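Putative S-adenosyl-L-methionine-dependent Methyltransferase (Methanococcus maripaludis, PDB 3DLC) binds S-adenosylmethionine and is probably a methyltransferase whose methyl acceptor is not established. Local coordinates at residues Ile48-Gly53 with Asp113-Arg118. Residues are numbered along the deposited sequence; the frame is centred on the assembly and turned at random.
With SAM (S-adenosylmethionine), chain C.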
ATOM      1  N   ILE A  48       0.358   9.190   3.086  1.00  6.83           N
ATOM      2  CA  ILE A  48       1.520   8.309   3.188  1.00  6.92           C
ATOM      3  C   ILE A  48       1.179   7.014   2.462  1.00  6.74           C
ATOM      4  O   ILE A  48       0.140   6.418   2.732  1.00  7.56           O
ATOM      5  CB  ILE A  48       1.897   7.976   4.647  1.00  8.48           C
ATOM      6  CG1 ILE A  48       1.978   9.225   5.528  1.00 10.58           C
ATOM      7  CG2 ILE A  48       3.164   7.165   4.693  1.00 10.64           C
ATOM      8  CD1 ILE A  48       2.883  10.326   5.082  1.00 12.24           C
ATOM      9  N   ASP A  49       2.033   6.612   1.513  1.00  7.07           N
ATOM     10  CA  ASP A  49       1.928   5.361   0.763  1.00  6.60           C
ATOM     11  C   ASP A  49       2.992   4.423   1.335  1.00  6.67           C
ATOM     12  O   ASP A  49       4.187   4.598   1.121  1.00  8.14           O
ATOM     13  CB  ASP A  49       2.142   5.659  -0.719  1.00  7.17           C
ATOM     14  CG  ASP A  49       2.062   4.442  -1.614  1.00  7.98           C
ATOM     15  OD1 ASP A  49       1.644   3.374  -1.131  1.00  9.38           O
ATOM     16  OD2 ASP A  49       2.433   4.590  -2.804  1.00  8.93           O
ATOM     17  N   ILE A  50       2.539   3.431   2.099  1.00  6.49           N
ATOM     18  CA  ILE A  50       3.430   2.505   2.794  1.00  6.46           C
ATOM     19  C   ILE A  50       3.737   1.307   1.908  1.00  6.15           C
ATOM     20  O   ILE A  50       2.844   0.640   1.402  1.00  7.92           O
ATOM     21  CB  ILE A  50       2.846   2.070   4.135  1.00  7.77           C
ATOM     22  CG1 ILE A  50       2.610   3.315   5.035  1.00  9.01           C
ATOM     23  CG2 ILE A  50       3.779   1.043   4.824  1.00  8.68           C
ATOM     24  CD1 ILE A  50       1.977   2.982   6.378  1.00 10.96           C
ATOM     25  N   GLY A  51       5.019   1.024   1.748  1.00  6.58           N
ATOM     26  CA  GLY A  51       5.470  -0.022   0.855  1.00  6.69           C
ATOM     27  C   GLY A  51       5.218   0.394  -0.582  1.00  6.03           C
ATOM     28  O   GLY A  51       4.686  -0.373  -1.393  1.00  7.71           O
ATOM     29  N   SER A  52       5.633   1.623  -0.895  1.00  6.38           N
ATOM     30  CA  SER A  52       5.338   2.270  -2.146  1.00  6.50           C
ATOM     31  C   SER A  52       5.994   1.620  -3.373  1.00  6.71           C
ATOM     32  O   SER A  52       5.522   1.803  -4.495  1.00  7.54           O
ATOM     33  CB  SER A  52       5.738   3.751  -2.033  1.00  7.66           C
ATOM     34  OG  SER A  52       7.008   3.905  -1.397  1.00  7.63           O
ATOM     35  N   GLY A  53       7.087   0.888  -3.159  1.00  6.79           N
ATOM     36  CA  GLY A  53       7.704   0.153  -4.234  1.00  7.71           C
ATOM     37  C   GLY A  53       8.162   1.086  -5.346  1.00  7.28           C
ATOM     38  O   GLY A  53       8.757   2.119  -5.088  1.00  7.82           O
ATOM     39  N   ASP A 113      -3.330  12.648   6.890  1.00  7.19           N
ATOM     40  CA  ASP A 113      -4.767  12.632   6.620  1.00  7.38           C
ATOM     41  C   ASP A 113      -5.253  11.304   6.045  1.00  6.64           C
ATOM     42  O   ASP A 113      -6.385  10.898   6.257  1.00  8.16           O
ATOM     43  CB  ASP A 113      -5.111  13.778   5.659  1.00  8.05           C
ATOM     44  CG  ASP A 113      -4.841  15.140   6.272  1.00  9.94           C
ATOM     45  OD1 ASP A 113      -5.510  15.488   7.271  1.00 14.44           O
ATOM     46  OD2 ASP A 113      -3.976  15.850   5.766  1.00 11.64           O
ATOM     47  N   LEU A 114      -4.378  10.672   5.286  1.00  6.67           N
ATOM     48  CA  LEU A 114      -4.673   9.433   4.580  1.00  6.74           C
ATOM     49  C   LEU A 114      -3.446   8.558   4.537  1.00  5.77           C
ATOM     50  O   LEU A 114      -2.357   9.053   4.299  1.00  6.67           O
ATOM     51  CB  LEU A 114      -5.119   9.729   3.146  1.00  7.25           C
ATOM     52  CG  LEU A 114      -5.428   8.541   2.247  1.00  8.21           C
ATOM     53  CD1 LEU A 114      -6.632   7.727   2.733  1.00  9.19           C
ATOM     54  CD2 LEU A 114      -5.637   9.048   0.785  1.00 10.58           C
ATOM     55  N   ILE A 115      -3.611   7.281   4.835  1.00  5.65           N
ATOM     56  CA  ILE A 115      -2.536   6.298   4.712  1.00  5.52           C
ATOM     57  C   ILE A 115      -3.022   5.204   3.784  1.00  6.04           C
ATOM     58  O   ILE A 115      -4.067   4.583   4.039  1.00  7.49           O
ATOM     59  CB  ILE A 115      -2.118   5.700   6.069  1.00  6.16           C
ATOM     60  CG1 ILE A 115      -1.685   6.809   7.024  1.00  7.43           C
ATOM     61  CG2 ILE A 115      -1.065   4.641   5.892  1.00  7.77           C
ATOM     62  CD1 ILE A 115      -1.413   6.340   8.469  1.00  8.26           C
ATOM     63  N   VAL A 116      -2.275   4.962   2.711  1.00  5.68           N
ATOM     64  CA  VAL A 116      -2.594   3.926   1.755  1.00  6.11           C
ATOM     65  C   VAL A 116      -1.440   2.932   1.679  1.00  5.70           C
ATOM     66  O   VAL A 116      -0.316   3.254   1.997  1.00  6.47           O
ATOM     67  CB  VAL A 116      -2.887   4.525   0.343  1.00  7.08           C
ATOM     68  CG1 VAL A 116      -4.011   5.572   0.416  1.00  8.57           C
ATOM     69  CG2 VAL A 116      -1.628   5.127  -0.305  1.00  8.27           C
ATOM     70  N   SER A 117      -1.736   1.718   1.242  1.00  6.22           N
ATOM     71  CA  SER A 117      -0.698   0.711   1.037  1.00  6.34           C
ATOM     72  C   SER A 117      -1.265  -0.421   0.211  1.00  6.36           C
ATOM     73  O   SER A 117      -2.316  -0.976   0.555  1.00  6.83           O
ATOM     74  CB  SER A 117      -0.277   0.139   2.360  1.00  7.27           C
ATOM     75  OG  SER A 117       0.716  -0.858   2.213  1.00  7.35           O
ATOM     76  N   ARG A 118      -0.565  -0.769  -0.875  1.00  5.94           N
ATOM     77  CA  ARG A 118      -0.957  -1.878  -1.730  1.00  6.28           C
ATOM     78  C   ARG A 118       0.122  -2.917  -1.768  1.00  6.61           C
ATOM     79  O   ARG A 118       1.279  -2.619  -2.060  1.00  8.17           O
ATOM     80  CB  ARG A 118      -1.250  -1.419  -3.161  1.00  6.35           C
ATOM     81  CG  ARG A 118      -1.702  -2.543  -4.048  1.00  7.49           C
ATOM     82  CD  ARG A 118      -1.793  -2.160  -5.550  1.00  7.54           C
ATOM     83  NE  ARG A 118      -2.161  -3.343  -6.293  1.00  8.26           N
ATOM     84  CZ  ARG A 118      -1.309  -4.337  -6.565  1.00  8.17           C
ATOM     85  NH1 ARG A 118      -0.024  -4.178  -6.333  1.00  9.56           N
ATOM     86  NH2 ARG A 118      -1.754  -5.449  -7.104  1.00  9.70           N
TER
HETATM   87  N   SAM C 220       2.885  -0.646  -3.561  1.00 11.17           N
HETATM   88  CA  SAM C 220       3.585  -1.046  -4.809  1.00 10.23           C
HETATM   89  C   SAM C 220       2.582  -1.452  -5.854  1.00 10.24           C
HETATM   90  O   SAM C 220       1.439  -1.746  -5.499  1.00 12.13           O
HETATM   91  OXT SAM C 220       2.954  -1.528  -7.019  1.00  9.97           O
HETATM   92  CB  SAM C 220       4.596  -2.139  -4.524  1.00 12.38           C
HETATM   93  CG  SAM C 220       4.039  -3.433  -4.023  1.00 14.87           C
HETATM   94  SD  SAM C 220       5.390  -4.594  -3.738  1.00 16.84           S
HETATM   95  CE  SAM C 220       4.430  -6.050  -4.050  1.00 15.58           C
HETATM   96  C5' SAM C 220       5.601  -4.593  -1.880  1.00 18.30           C
HETATM   97  C4' SAM C 220       6.510  -3.498  -1.244  1.00 13.14           C
HETATM   98  O4' SAM C 220       6.471  -3.346   0.213  1.00 10.62           O
HETATM   99  C3' SAM C 220       7.996  -3.584  -1.674  1.00 10.61           C
HETATM  100  O3' SAM C 220       8.327  -2.407  -2.345  1.00 12.49           O
HETATM  101  C2' SAM C 220       8.734  -3.729  -0.342  1.00  8.59           C
HETATM  102  O2' SAM C 220      10.063  -3.262  -0.296  1.00  9.52           O
HETATM  103  C1' SAM C 220       7.787  -3.014   0.637  1.00  8.82           C
HETATM  104  N9  SAM C 220       7.919  -3.456   2.035  1.00  7.85           N
HETATM  105  C8  SAM C 220       7.829  -4.748   2.495  1.00  7.95           C
HETATM  106  N7  SAM C 220       7.913  -4.779   3.847  1.00  7.97           N
HETATM  107  C5  SAM C 220       8.084  -3.483   4.255  1.00  7.51           C
HETATM  108  C6  SAM C 220       8.268  -2.894   5.509  1.00  7.77           C
HETATM  109  N6  SAM C 220       8.379  -3.577   6.663  1.00  9.01           N
HETATM  110  N1  SAM C 220       8.350  -1.546   5.551  1.00  8.16           N
HETATM  111  C2  SAM C 220       8.306  -0.788   4.404  1.00  8.87           C
HETATM  112  N3  SAM C 220       8.193  -1.321   3.155  1.00  8.31           N
HETATM  113  C4  SAM C 220       8.066  -2.646   3.129  1.00  7.60           C
HETATM  114  O   HOH W   1       1.789   0.779  -1.465  1.00  9.60           O
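SAM O, of the S-adenosylmethionine carboxylate, lies at the edge of the Arg118 guanidinium, in the guanidinium plane, and accepts from Arg118 NH1 at 3.0 Å. Phe150 makes a cation-pi contact with the same guanidinium, and NE donates to the Gly149 carbonyl. The side chain reaches the ligand because CG stands anti to the backbone N (chi1 -178°) and the chain runs extended to NE. Beside the carboxylate, the amino nitrogen SAM N donates to Gly51 O at 2.8 Å and to Arg118 O.

Behind this site, strands 48-50 and 114-118 run parallel. Ile48 N donates to Leu114 O, Val116 N to Ile48 O, and Ile50 N to Val116 O. The ladder ends in a side-chain bond. Ser117 OG donates to Ile50 O at 2.7 Å, from above the carbonyl plane. One water accepts from Arg118 N and lies within hydrogen-bonding distance of Asp49 OD1 (2.6 Å) and Ile50 O, with more acceptors near it than it has protons. The second Asp49 oxygen, OD2, bonds Ser58 OG. On the Asp49 side of the sheet, Val116 CG2 packs 3.8 Å from Asp49 CB. On the other side, Ile50 CD1 presses tightly on Ile115 CG2 at 3.5 Å, and helix 127-137 covers both isoleucines.

This is the central strand pair of a Rossmann-like methyltransferase sheet, with the glycine-rich turn at the strand end. The carbonyls of Gly51, in that turn, and of Arg118 accept from the amino group, probably an ammonium, while the Arg118 side chain takes the carboxylate. The contact thus probably recognises both groups of the ligand's methionine part.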